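Local coordinates for cystathionine beta-lyase family protein, YNBB B.subtilis ortholog (Clostridium acetobutylicum, PDB 3HVY) that probably acts as a pyridoxal-phosphate-dependent carbon-sulfur lyase of the cystathionine beta-lyase and methionine gamma-lyase family, with a putative link to aluminium resistance, at residues 313-318 / 335-340; 343-348 / 399-404. One frame throughout, in Å; residues are numbered along the deposited sequence.

Contact 1: residues 313-318 / 335-340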
loop_
_atom_site.group_PDB
_atom_site.type_symbol
_atom_site.label_atom_id
_atom_site.label_comp_id
_atom_site.label_asym_id
_atom_site.label_seq_id
_atom_site.Cartn_x
_atom_site.Cartn_y
_atom_site.Cartn_z
ATOM N N ARG D 313 -2.495 40.140 7.576
ATOM C CA ARG D 313 -3.163 41.194 8.332
ATOM C C ARG D 313 -2.770 41.212 9.791
ATOM O O ARG D 313 -2.417 42.275 10.305
ATOM C CB ARG D 313 -4.678 41.159 8.229
ATOM C CG ARG D 313 -5.338 42.363 8.870
ATOM C CD ARG D 313 -4.745 43.678 8.379
ATOM N NE ARG D 313 -5.619 44.837 8.697
ATOM C CZ ARG D 313 -5.337 46.118 8.447
ATOM N NH1 ARG D 313 -4.177 46.503 7.872
ATOM N NH2 ARG D 313 -6.197 47.045 8.848
ATOM N N ILE D 314 -2.788 40.052 10.459
ATOM C CA ILE D 314 -2.466 40.053 11.873
ATOM C C ILE D 314 -1.002 40.456 12.145
ATOM O O ILE D 314 -0.738 41.192 13.079
ATOM C CB ILE D 314 -2.862 38.753 12.592
ATOM C CG1 ILE D 314 -2.998 39.027 14.107
ATOM C CG2 ILE D 314 -1.870 37.579 12.287
ATOM C CD1 ILE D 314 -3.464 37.751 14.946
HETATM N N MSE D 315 -0.055 40.036 11.323
HETATM C CA MSE D 315 1.335 40.407 11.589
HETATM C C MSE D 315 1.486 41.921 11.334
HETATM O O MSE D 315 2.248 42.614 11.995
HETATM C CB MSE D 315 2.296 39.579 10.735
HETATM C CG MSE D 315 2.222 38.065 10.986
HETATM SE SE MSE D 315 2.530 37.632 12.834
HETATM C CE MSE D 315 4.443 37.977 12.917
ATOM N N GLU D 316 0.749 42.430 10.357
ATOM C CA GLU D 316 0.726 43.870 10.104
ATOM C C GLU D 316 0.118 44.657 11.295
ATOM O O GLU D 316 0.687 45.666 11.738
ATOM C CB GLU D 316 -0.042 44.129 8.832
ATOM C CG GLU D 316 -0.291 45.544 8.461
ATOM C CD GLU D 316 -0.743 45.640 7.042
ATOM O OE1 GLU D 316 -1.880 45.218 6.728
ATOM O OE2 GLU D 316 0.083 46.094 6.245
ATOM N N LEU D 317 -1.003 44.167 11.831
ATOM C CA LEU D 317 -1.569 44.751 13.038
ATOM C C LEU D 317 -0.545 44.775 14.175
ATOM O O LEU D 317 -0.526 45.698 14.996
ATOM C CB LEU D 317 -2.825 44.004 13.469
ATOM C CG LEU D 317 -4.005 44.047 12.524
ATOM C CD1 LEU D 317 -5.325 43.748 13.250
ATOM C CD2 LEU D 317 -4.032 45.425 11.854
ATOM N N ALA D 318 0.350 43.794 14.179
ATOM C CA ALA D 318 1.422 43.698 15.166
ATOM C C ALA D 318 2.633 44.594 14.882
ATOM O O ALA D 318 3.578 44.582 15.649
ATOM C CB ALA D 318 1.887 42.227 15.279
ATOM N N GLN D 335 3.266 33.538 2.107
ATOM C CA GLN D 335 3.196 34.790 2.816
ATOM C C GLN D 335 4.561 35.052 3.392
ATOM O O GLN D 335 5.096 34.196 4.087
ATOM C CB GLN D 335 2.238 34.736 4.002
ATOM C CG GLN D 335 2.036 36.086 4.698
ATOM C CD GLN D 335 1.568 37.171 3.732
ATOM O OE1 GLN D 335 0.594 36.972 3.027
ATOM N NE2 GLN D 335 2.249 38.330 3.723
ATOM N N ALA D 336 5.079 36.250 3.149
ATOM C CA ALA D 336 6.376 36.714 3.687
ATOM C C ALA D 336 6.148 37.752 4.793
ATOM O O ALA D 336 5.194 38.533 4.734
ATOM C CB ALA D 336 7.287 37.283 2.542
ATOM N N ILE D 337 7.016 37.740 5.801
ATOM C CA ILE D 337 6.921 38.626 6.938
ATOM C C ILE D 337 8.361 39.153 7.202
ATOM O O ILE D 337 9.272 38.347 7.365
ATOM C CB ILE D 337 6.459 37.874 8.203
ATOM C CG1 ILE D 337 5.178 37.029 7.954
ATOM C CG2 ILE D 337 6.313 38.866 9.408
ATOM C CD1 ILE D 337 4.866 36.052 9.095
ATOM N N LYS D 338 8.562 40.467 7.190
ATOM C CA LYS D 338 9.890 41.053 7.474
ATOM C C LYS D 338 10.024 41.270 8.985
ATOM O O LYS D 338 9.532 42.234 9.532
ATOM C CB LYS D 338 10.069 42.342 6.700
ATOM C CG LYS D 338 11.460 42.947 6.751
ATOM C CD LYS D 338 11.592 44.211 5.908
ATOM C CE LYS D 338 11.410 43.924 4.400
ATOM N NZ LYS D 338 11.757 45.075 3.504
ATOM N N PHE D 339 10.689 40.348 9.661
ATOM C CA PHE D 339 10.816 40.442 11.118
ATOM C C PHE D 339 11.808 41.536 11.547
ATOM O O PHE D 339 11.642 42.120 12.607
ATOM C CB PHE D 339 11.168 39.072 11.711
ATOM C CG PHE D 339 10.057 38.072 11.609
ATOM C CD1 PHE D 339 9.037 38.062 12.543
ATOM C CD2 PHE D 339 9.999 37.195 10.556
ATOM C CE1 PHE D 339 8.018 37.175 12.450
ATOM C CE2 PHE D 339 8.990 36.283 10.454
ATOM C CZ PHE D 339 7.994 36.273 11.403
ATOM N N ASN D 340 12.806 41.814 10.704
ATOM C CA ASN D 340 13.849 42.827 10.958
ATOM C C ASN D 340 14.645 42.515 12.217
ATOM O O ASN D 340 15.177 43.426 12.860
ATOM C CB ASN D 340 13.274 44.246 11.075
ATOM C CG ASN D 340 13.108 44.930 9.748
ATOM O OD1 ASN D 340 13.990 44.863 8.880
ATOM N ND2 ASN D 340 11.960 45.612 9.571
#
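The carboxamide nitrogen of Gln335, two residues ahead of the Ile337 that meets Met315, donates to two carbonyls. Gln335 NE2 reaches Ala336 O at 3.1 Å with an N-H...O angle of 154°, the donor standing somewhat out of the carbonyl plane, and it also bonds Pro324 O. Since Arg330 holds Gln335 OE1, both ends of this buried amide are satisfied and its rotation is fixed. On the helical side, Arg313 NH1 bonds Glu316 OE1 at 2.9 Å; the carboxylate oxygen sits in the guanidinium plane but is itself approached from above its own plane. That salt bridge runs along one flank of helix 287-317, and Asp30 takes Arg313 NE.

No hydrogen bond spans the two segments, whose meeting buries 120 Å² in all. The evidence for contact is apolar and centres on Met315, deposited as selenomethionine. Its chain folds at chi2 (-57°) and again at chi3 (-73°), carrying the terminal methyl across to the strand instead of along the helix. Met315 CG lies 3.8 Å from Ile337 CD1, the two side chains crossing at about a right angle. Beyond the selenium, Met315 CE is 3.7 Å from Phe339 CE1 in an oblique approach and 4.1 Å from Ile337 CG2, which places the methyl against both residues. Ile337 CG2 in turn rests 3.7 Å above one face of the Phe339 ring, near its rim. Phe320 meets the same ring edge-to-face and also touches Met315.

The end of helix 287-317 thus packs on strand 334-338 and on Phe339 just beyond it. The strand belongs to the five-stranded antiparallel sheet of the C-terminal part of the chain, apart from the seven-stranded sheet. No polar bond of this contact links the two segments, so their fit here rests on shape and apolar burial.

Contact 2: residues 343-348 / 399-404; sequences KKLIDF and EPYIGY
Leu345 meets Tyr401 and Gly403 from the helix two residues after Lys343, whose NZ turns to the syn lone pair of Asp347 OD2 at 2.7 Å, a salt bridge on the far flank of the helix. At Lys344 the backbone N is bonded by Asp341, near the start of helix 342-354. Leu345 then carries nearly all of the contact. With CG anti to the backbone N (chi1 174°), its two methyls divide between neighbouring parts of the other segment. Leu345 CD2 approaches Tyr401 CB at 3.7 Å and reaches the ring edge near its plane, 4.1 Å from Tyr401 CD1. The phenol itself leads away from the helix, so the leucine meets the root of the tyrosine. Leu345 CD1 instead settles on the main chain, 3.6 Å from Gly403 CA and 3.8 Å from Gly403 N. Phe348, whose CB bond leaves toward the strand, packs on Ile337 and Phe339.

Within these segments, which bury 148 Å² between them, Leu345 alone joins helix 342-354 to Tyr401 and the first residues of strand 402-406. Its contacts are at van der Waals distance, consistent with close apposition of helix and strand by apolar packing. Gly403 has no side chain on this side, which lets the leucine methyl lie directly against the main chain.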
loop_
_atom_site.group_PDB
_atom_site.type_symbol
_atom_site.label_atom_id
_atom_site.label_comp_id
_atom_site.label_asym_id
_atom_site.label_seq_id
_atom_site.Cartn_x
_atom_site.Cartn_y
_atom_site.Cartn_z
ATOM N N LYS D 343 16.188 37.047 16.196
ATOM C CA LYS D 343 15.514 36.293 17.228
ATOM C C LYS D 343 14.041 36.138 16.906
ATOM O O LYS D 343 13.492 35.040 17.024
ATOM C CB LYS D 343 15.624 36.970 18.560
ATOM C CG LYS D 343 14.972 36.192 19.684
ATOM C CD LYS D 343 15.380 36.720 21.058
ATOM C CE LYS D 343 15.140 35.702 22.169
ATOM N NZ LYS D 343 13.696 35.364 22.382
ATOM N N LYS D 344 13.404 37.247 16.537
ATOM C CA LYS D 344 11.958 37.241 16.196
ATOM C C LYS D 344 11.635 36.236 15.088
ATOM O O LYS D 344 10.661 35.478 15.164
ATOM C CB LYS D 344 11.486 38.653 15.834
ATOM C CG LYS D 344 11.440 39.607 17.008
ATOM C CD LYS D 344 11.094 40.998 16.522
ATOM C CE LYS D 344 10.955 41.982 17.644
ATOM N NZ LYS D 344 10.690 43.320 17.061
ATOM N N LEU D 345 12.473 36.218 14.059
ATOM C CA LEU D 345 12.308 35.276 12.975
ATOM C C LEU D 345 12.344 33.833 13.463
ATOM O O LEU D 345 11.502 33.006 13.086
ATOM C CB LEU D 345 13.415 35.482 11.947
ATOM C CG LEU D 345 13.542 34.509 10.769
ATOM C CD1 LEU D 345 12.265 34.350 9.970
ATOM C CD2 LEU D 345 14.692 34.951 9.857
ATOM N N ILE D 346 13.351 33.531 14.268
ATOM C CA ILE D 346 13.586 32.163 14.696
ATOM C C ILE D 346 12.494 31.739 15.634
ATOM O O ILE D 346 11.915 30.663 15.473
ATOM C CB ILE D 346 14.973 32.002 15.330
ATOM C CG1 ILE D 346 16.036 32.062 14.202
ATOM C CG2 ILE D 346 15.039 30.717 16.143
ATOM C CD1 ILE D 346 17.434 32.430 14.697
ATOM N N ASP D 347 12.167 32.615 16.565
ATOM C CA ASP D 347 11.104 32.347 17.507
ATOM C C ASP D 347 9.784 32.075 16.785
ATOM O O ASP D 347 9.020 31.220 17.201
ATOM C CB ASP D 347 10.937 33.507 18.488
ATOM C CG ASP D 347 12.041 33.546 19.576
ATOM O OD1 ASP D 347 12.930 32.650 19.586
ATOM O OD2 ASP D 347 12.003 34.476 20.433
ATOM N N PHE D 348 9.518 32.813 15.708
ATOM C CA PHE D 348 8.253 32.681 14.994
ATOM C C PHE D 348 8.171 31.314 14.303
ATOM O O PHE D 348 7.128 30.613 14.377
ATOM C CB PHE D 348 8.084 33.806 13.966
ATOM C CG PHE D 348 6.775 33.732 13.208
ATOM C CD1 PHE D 348 5.646 34.369 13.711
ATOM C CD2 PHE D 348 6.688 33.053 11.991
ATOM C CE1 PHE D 348 4.421 34.314 13.019
ATOM C CE2 PHE D 348 5.477 32.982 11.294
ATOM C CZ PHE D 348 4.347 33.629 11.818
ATOM N N GLU D 399 19.780 39.276 7.068
ATOM C CA GLU D 399 19.070 40.578 7.099
ATOM C C GLU D 399 18.272 40.673 5.835
ATOM O O GLU D 399 18.689 40.142 4.827
ATOM C CB GLU D 399 20.048 41.772 7.169
ATOM C CG GLU D 399 20.561 42.100 8.575
ATOM N N PRO D 400 17.069 41.260 5.893
ATOM C CA PRO D 400 16.396 41.805 7.050
ATOM C C PRO D 400 15.465 40.767 7.731
ATOM O O PRO D 400 14.432 41.151 8.267
ATOM C CB PRO D 400 15.601 42.960 6.444
ATOM C CG PRO D 400 15.243 42.444 5.061
ATOM C CD PRO D 400 16.253 41.413 4.673
ATOM N N TYR D 401 15.832 39.478 7.676
ATOM C CA TYR D 401 15.146 38.406 8.443
ATOM C C TYR D 401 13.671 38.278 8.096
ATOM O O TYR D 401 12.783 38.389 8.948
ATOM C CB TYR D 401 15.356 38.583 9.952
ATOM C CG TYR D 401 16.834 38.745 10.280
ATOM C CD1 TYR D 401 17.693 37.662 10.201
ATOM C CD2 TYR D 401 17.370 39.997 10.561
ATOM C CE1 TYR D 401 19.068 37.812 10.438
ATOM C CE2 TYR D 401 18.720 40.166 10.779
ATOM C CZ TYR D 401 19.568 39.069 10.729
ATOM O OH TYR D 401 20.918 39.243 10.993
ATOM N N ILE D 402 13.465 38.005 6.813
ATOM C CA ILE D 402 12.173 37.750 6.274
ATOM C C ILE D 402 11.893 36.294 6.470
ATOM O O ILE D 402 12.727 35.430 6.186
ATOM C CB ILE D 402 12.147 38.029 4.774
ATOM C CG1 ILE D 402 12.398 39.521 4.487
ATOM C CG2 ILE D 402 10.799 37.546 4.178
ATOM C CD1 ILE D 402 12.934 39.828 3.115
ATOM N N GLY D 403 10.675 35.991 6.912
ATOM C CA GLY D 403 10.256 34.618 7.017
ATOM C C GLY D 403 9.126 34.297 6.067
ATOM O O GLY D 403 8.295 35.173 5.726
ATOM N N TYR D 404 9.043 33.022 5.688
ATOM C CA TYR D 404 8.066 32.613 4.702
ATOM C C TYR D 404 7.192 31.528 5.266
ATOM O O TYR D 404 7.697 30.490 5.663
ATOM C CB TYR D 404 8.767 32.156 3.430
ATOM C CG TYR D 404 9.711 33.202 2.886
ATOM C CD1 TYR D 404 9.311 34.111 1.928
ATOM C CD2 TYR D 404 10.992 33.288 3.354
ATOM C CE1 TYR D 404 10.199 35.077 1.456
ATOM C CE2 TYR D 404 11.848 34.236 2.907
ATOM C CZ TYR D 404 11.446 35.136 1.953
ATOM O OH TYR D 404 12.339 36.112 1.488
#

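How the contacts relate
The two contacts follow in series along the chain, their centres about 10 Å apart. Contact 1 brings helix 287-317 to strand 334-338, and contact 2 brings helix 342-354, next after that strand, to strand 402-406. The strands are antiparallel neighbours, with probable hydrogen bonds between Gly403 N and Ile337 O (2.8 Å) and, just beyond the strand ends, between Phe339 N and Tyr401 O (3.0 Å). Ile337 touches both Cys311 and Phe348, evidence that the two helices share one sheet face; Phe339 also meets Phe348, continuing the apolar layer. Both contacts thus build the C-terminal antiparallel sheet, distinct from the seven-stranded sheet whose strand 237-241 shortly precedes the pyridoxal-phosphate-bearing Lys244.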